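Local coordinates for protein trilobed Protease (Pyrococcus furiosus, PDB 2GOP) that forms the seven-bladed beta-propeller domain, with an open Velcro topology, of a protease that probably degrades peptides, at residues H189-I202 with K212-S224. Residues are numbered along the deposited sequence; the frame is centred on the assembly and turned at random.
Sequences HREIIPQYFKFWDI and KMFEKVSFYAVDS
Ile202 CD1 packs 3.9 Å from Phe214 CD2 and equally far from Val217 CG2, on the tight side of the contact. Phe219 closes in as well. Val184 and Asn186 of strand 182-188 also touch Ile202. Trp200 points to the same face of the sheet, and Tyr220 CB sits over its five-membered ring. The two six-membered rings lie obliquely, planes 53° apart. This is the outer hairpin of a four-stranded propeller blade, where strand 209-217 ends and the chain crosses into the first strand of the next blade. Two beta bulges shift the register: Met213 and Phe214 both donate to Ile202 O, while Lys216 and Val217 face Trp200 in a G1 bulge. The other side is polar and opens to solvent at Glu215 and Lys212. Lys216, extended with CG anti to N (chi1 -164°), runs over the rings of His189 and Phe199, its CE 4.0 Å from the Phe199 centroid. Lys216 NZ forms a salt bridge with Glu191 OE1 (2.8 Å). Asp201 OD1 accepts from Lys216 N (2.9 Å) and His189 ND1 (3.0 Å). His189 NE2 reaches Glu191 OE2. With an alanine here, Asp201 and Glu191 would each probably lose the imidazole bond, and Lys216 CG its ring face.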
# COMPACT_ATOMS: atom_id res chain seq x y z
N HIS A 189 -12.45 -6.28 5.92
CA HIS A 189 -13.37 -6.18 7.04
C HIS A 189 -13.44 -4.70 7.42
O HIS A 189 -12.65 -4.20 8.22
CB HIS A 189 -12.91 -7.05 8.20
CG HIS A 189 -13.88 -7.06 9.35
ND1 HIS A 189 -14.84 -8.04 9.50
CD2 HIS A 189 -14.05 -6.20 10.37
CE1 HIS A 189 -15.55 -7.78 10.59
NE2 HIS A 189 -15.09 -6.67 11.13
N ARG A 190 -14.39 -4.02 6.78
CA ARG A 190 -14.67 -2.59 6.97
C ARG A 190 -14.73 -2.13 8.43
O ARG A 190 -14.12 -1.14 8.81
CB ARG A 190 -16.03 -2.27 6.34
CG ARG A 190 -16.22 -0.83 5.88
CD ARG A 190 -16.17 -0.75 4.37
NE ARG A 190 -17.21 -1.60 3.78
CZ ARG A 190 -17.13 -2.22 2.60
NH1 ARG A 190 -16.05 -2.10 1.83
NH2 ARG A 190 -18.15 -2.96 2.18
N GLU A 191 -15.43 -2.94 9.23
CA GLU A 191 -16.16 -2.53 10.45
C GLU A 191 -16.21 -1.06 10.92
O GLU A 191 -15.41 -0.20 10.53
CB GLU A 191 -15.80 -3.47 11.62
CG GLU A 191 -14.44 -3.27 12.27
CD GLU A 191 -14.25 -4.21 13.46
OE1 GLU A 191 -13.22 -4.07 14.17
OE2 GLU A 191 -15.12 -5.07 13.70
N ILE A 192 -17.18 -0.82 11.81
CA ILE A 192 -17.62 0.51 12.19
C ILE A 192 -17.04 0.93 13.55
O ILE A 192 -17.67 1.69 14.30
CB ILE A 192 -19.18 0.56 12.26
CG1 ILE A 192 -19.82 -0.21 11.09
CG2 ILE A 192 -19.69 2.00 12.28
CD1 ILE A 192 -21.33 -0.44 11.26
N ILE A 193 -15.83 0.44 13.85
CA ILE A 193 -15.13 0.74 15.10
C ILE A 193 -13.88 1.63 14.90
O ILE A 193 -12.93 1.52 15.68
CB ILE A 193 -14.65 -0.59 15.79
CG1 ILE A 193 -15.82 -1.55 16.04
CG2 ILE A 193 -13.97 -0.31 17.15
CD1 ILE A 193 -15.37 -2.97 16.39
N PRO A 194 -13.90 2.55 13.91
CA PRO A 194 -12.71 3.09 13.26
C PRO A 194 -11.34 2.80 13.89
O PRO A 194 -11.15 2.89 15.11
CB PRO A 194 -13.00 4.59 13.23
CG PRO A 194 -14.51 4.63 12.98
CD PRO A 194 -15.09 3.28 13.42
N GLN A 195 -10.38 2.49 13.02
CA GLN A 195 -9.18 1.77 13.40
C GLN A 195 -8.07 2.05 12.39
O GLN A 195 -8.32 2.69 11.36
CB GLN A 195 -9.49 0.26 13.46
CG GLN A 195 -9.18 -0.58 12.17
CD GLN A 195 -9.87 -0.09 10.90
OE1 GLN A 195 -9.32 -0.21 9.80
NE2 GLN A 195 -11.08 0.45 11.04
N TYR A 196 -6.86 1.56 12.67
CA TYR A 196 -5.92 1.30 11.59
C TYR A 196 -4.93 0.17 11.86
O TYR A 196 -3.74 0.39 12.12
CB TYR A 196 -5.19 2.56 11.08
CG TYR A 196 -4.38 2.27 9.83
CD1 TYR A 196 -3.04 2.64 9.74
CD2 TYR A 196 -4.94 1.58 8.75
CE1 TYR A 196 -2.29 2.35 8.60
CE2 TYR A 196 -4.21 1.29 7.61
CZ TYR A 196 -2.88 1.68 7.54
OH TYR A 196 -2.16 1.39 6.40
N PHE A 197 -5.48 -1.03 11.84
CA PHE A 197 -4.80 -2.20 11.29
C PHE A 197 -5.82 -2.77 10.32
O PHE A 197 -7.02 -2.79 10.61
CB PHE A 197 -4.43 -3.21 12.38
CG PHE A 197 -3.41 -2.70 13.36
CD1 PHE A 197 -2.20 -2.16 12.92
CD2 PHE A 197 -3.64 -2.76 14.73
CE1 PHE A 197 -1.25 -1.69 13.82
CE2 PHE A 197 -2.70 -2.29 15.64
CZ PHE A 197 -1.50 -1.75 15.19
N LYS A 198 -5.37 -3.20 9.14
CA LYS A 198 -6.29 -3.71 8.13
C LYS A 198 -6.69 -5.16 8.42
O LYS A 198 -5.83 -6.00 8.68
CB LYS A 198 -5.70 -3.58 6.72
CG LYS A 198 -5.56 -2.12 6.27
CD LYS A 198 -5.58 -1.98 4.75
CE LYS A 198 -5.60 -0.50 4.34
NZ LYS A 198 -5.78 -0.31 2.86
N PHE A 199 -7.99 -5.43 8.40
CA PHE A 199 -8.52 -6.76 8.65
C PHE A 199 -9.32 -7.26 7.47
O PHE A 199 -9.85 -6.47 6.68
CB PHE A 199 -9.40 -6.78 9.89
CG PHE A 199 -8.63 -6.62 11.17
CD1 PHE A 199 -8.01 -7.71 11.76
CD2 PHE A 199 -8.53 -5.38 11.79
CE1 PHE A 199 -7.30 -7.57 12.94
CE2 PHE A 199 -7.83 -5.23 12.98
CZ PHE A 199 -7.21 -6.33 13.55
N TRP A 200 -9.40 -8.58 7.37
CA TRP A 200 -10.06 -9.26 6.27
C TRP A 200 -11.02 -10.30 6.78
O TRP A 200 -10.81 -10.87 7.85
CB TRP A 200 -9.01 -9.94 5.40
CG TRP A 200 -7.97 -8.98 4.97
CD1 TRP A 200 -6.86 -8.60 5.68
CD2 TRP A 200 -7.97 -8.24 3.78
NE1 TRP A 200 -6.16 -7.67 4.96
CE2 TRP A 200 -6.82 -7.43 3.79
CE3 TRP A 200 -8.83 -8.18 2.68
CZ2 TRP A 200 -6.51 -6.57 2.74
CZ3 TRP A 200 -8.52 -7.33 1.64
CH2 TRP A 200 -7.37 -6.54 1.68
N ASP A 201 -12.10 -10.51 6.03
CA ASP A 201 -12.88 -11.74 6.11
C ASP A 201 -12.49 -12.58 4.91
O ASP A 201 -12.26 -12.04 3.83
CB ASP A 201 -14.38 -11.44 6.08
CG ASP A 201 -14.84 -10.60 7.25
OD1 ASP A 201 -14.22 -10.68 8.33
OD2 ASP A 201 -15.83 -9.87 7.09
N ILE A 202 -12.39 -13.88 5.09
CA ILE A 202 -12.02 -14.79 3.99
C ILE A 202 -13.07 -15.87 3.84
O ILE A 202 -13.36 -16.59 4.79
CB ILE A 202 -10.65 -15.45 4.20
CG1 ILE A 202 -9.56 -14.39 4.42
CG2 ILE A 202 -10.32 -16.37 3.00
CD1 ILE A 202 -8.25 -14.95 4.94
N LYS A 212 -17.84 -18.75 5.22
CA LYS A 212 -16.76 -17.97 5.82
C LYS A 212 -15.74 -18.93 6.43
O LYS A 212 -16.12 -19.87 7.15
CB LYS A 212 -17.30 -16.99 6.87
CG LYS A 212 -16.22 -16.12 7.54
CD LYS A 212 -16.66 -14.67 7.70
CE LYS A 212 -17.93 -14.52 8.51
NZ LYS A 212 -18.38 -13.11 8.67
N MET A 213 -14.47 -18.71 6.12
CA MET A 213 -13.37 -19.48 6.71
C MET A 213 -12.71 -18.71 7.84
O MET A 213 -12.34 -19.30 8.87
CB MET A 213 -12.33 -19.85 5.65
CG MET A 213 -12.78 -20.97 4.71
SD MET A 213 -11.51 -21.41 3.48
CE MET A 213 -10.32 -22.28 4.46
N PHE A 214 -12.56 -17.40 7.65
CA PHE A 214 -11.89 -16.55 8.63
C PHE A 214 -12.62 -15.24 8.82
O PHE A 214 -13.03 -14.62 7.84
CB PHE A 214 -10.44 -16.30 8.22
CG PHE A 214 -9.61 -17.54 8.15
CD1 PHE A 214 -9.15 -18.13 9.31
CD2 PHE A 214 -9.31 -18.13 6.93
CE1 PHE A 214 -8.38 -19.29 9.25
CE2 PHE A 214 -8.55 -19.29 6.86
CZ PHE A 214 -8.09 -19.87 8.03
N GLU A 215 -12.78 -14.83 10.07
CA GLU A 215 -13.47 -13.60 10.44
C GLU A 215 -12.50 -12.58 11.03
O GLU A 215 -11.80 -12.88 11.99
CB GLU A 215 -14.57 -13.92 11.46
CG GLU A 215 -15.23 -12.71 12.10
CD GLU A 215 -15.92 -11.81 11.12
OE1 GLU A 215 -16.35 -12.29 10.04
OE2 GLU A 215 -16.05 -10.61 11.42
N LYS A 216 -12.45 -11.39 10.45
CA LYS A 216 -11.61 -10.30 10.95
C LYS A 216 -10.20 -10.76 11.33
O LYS A 216 -9.80 -10.76 12.50
CB LYS A 216 -12.29 -9.62 12.15
CG LYS A 216 -11.69 -8.27 12.49
CD LYS A 216 -12.23 -7.75 13.82
CE LYS A 216 -11.36 -6.62 14.34
NZ LYS A 216 -11.90 -6.07 15.61
N VAL A 217 -9.44 -11.15 10.30
CA VAL A 217 -8.08 -11.61 10.47
C VAL A 217 -7.19 -10.60 9.75
O VAL A 217 -7.62 -9.94 8.81
CB VAL A 217 -7.89 -13.04 9.89
CG1 VAL A 217 -8.64 -14.06 10.77
CG2 VAL A 217 -8.36 -13.12 8.42
N SER A 218 -5.95 -10.46 10.21
CA SER A 218 -5.01 -9.51 9.63
C SER A 218 -4.16 -10.13 8.53
O SER A 218 -3.02 -9.73 8.31
CB SER A 218 -4.13 -8.92 10.73
OG SER A 218 -3.65 -9.94 11.60
N PHE A 219 -4.71 -11.10 7.81
CA PHE A 219 -4.01 -11.66 6.65
C PHE A 219 -5.01 -12.01 5.58
O PHE A 219 -6.21 -11.99 5.82
CB PHE A 219 -3.18 -12.89 7.04
CG PHE A 219 -3.92 -13.88 7.89
CD1 PHE A 219 -4.91 -14.70 7.34
CD2 PHE A 219 -3.63 -14.01 9.25
CE1 PHE A 219 -5.61 -15.61 8.14
CE2 PHE A 219 -4.31 -14.91 10.05
CZ PHE A 219 -5.31 -15.71 9.49
N TYR A 220 -4.51 -12.32 4.39
CA TYR A 220 -5.36 -12.70 3.30
C TYR A 220 -4.66 -13.75 2.44
O TYR A 220 -3.44 -13.89 2.48
CB TYR A 220 -5.76 -11.46 2.49
CG TYR A 220 -4.62 -10.67 1.97
CD1 TYR A 220 -4.06 -10.96 0.72
CD2 TYR A 220 -4.08 -9.61 2.70
CE1 TYR A 220 -2.99 -10.23 0.22
CE2 TYR A 220 -3.01 -8.88 2.22
CZ TYR A 220 -2.47 -9.19 0.98
OH TYR A 220 -1.41 -8.46 0.49
N ALA A 221 -5.45 -14.53 1.71
CA ALA A 221 -4.95 -15.66 0.95
C ALA A 221 -4.28 -15.17 -0.32
O ALA A 221 -4.87 -14.38 -1.07
CB ALA A 221 -6.13 -16.63 0.63
N VAL A 222 -3.05 -15.63 -0.56
CA VAL A 222 -2.30 -15.24 -1.76
C VAL A 222 -2.04 -16.37 -2.74
O VAL A 222 -1.73 -16.10 -3.89
CB VAL A 222 -0.95 -14.55 -1.41
CG1 VAL A 222 -1.20 -13.18 -0.79
CG2 VAL A 222 -0.10 -15.44 -0.49
N ASP A 223 -2.14 -17.63 -2.31
CA ASP A 223 -1.89 -18.78 -3.19
C ASP A 223 -2.39 -20.06 -2.57
O ASP A 223 -2.62 -20.11 -1.37
CB ASP A 223 -0.38 -18.91 -3.48
CG ASP A 223 -0.08 -19.68 -4.75
OD1 ASP A 223 -1.03 -19.98 -5.52
OD2 ASP A 223 1.12 -19.99 -4.97
N SER A 224 -2.54 -21.09 -3.38
CA SER A 224 -2.91 -22.42 -2.90
C SER A 224 -2.23 -23.46 -3.79
O SER A 224 -2.08 -23.24 -4.99
CB SER A 224 -4.43 -22.61 -2.98
OG SER A 224 -4.79 -23.96 -2.76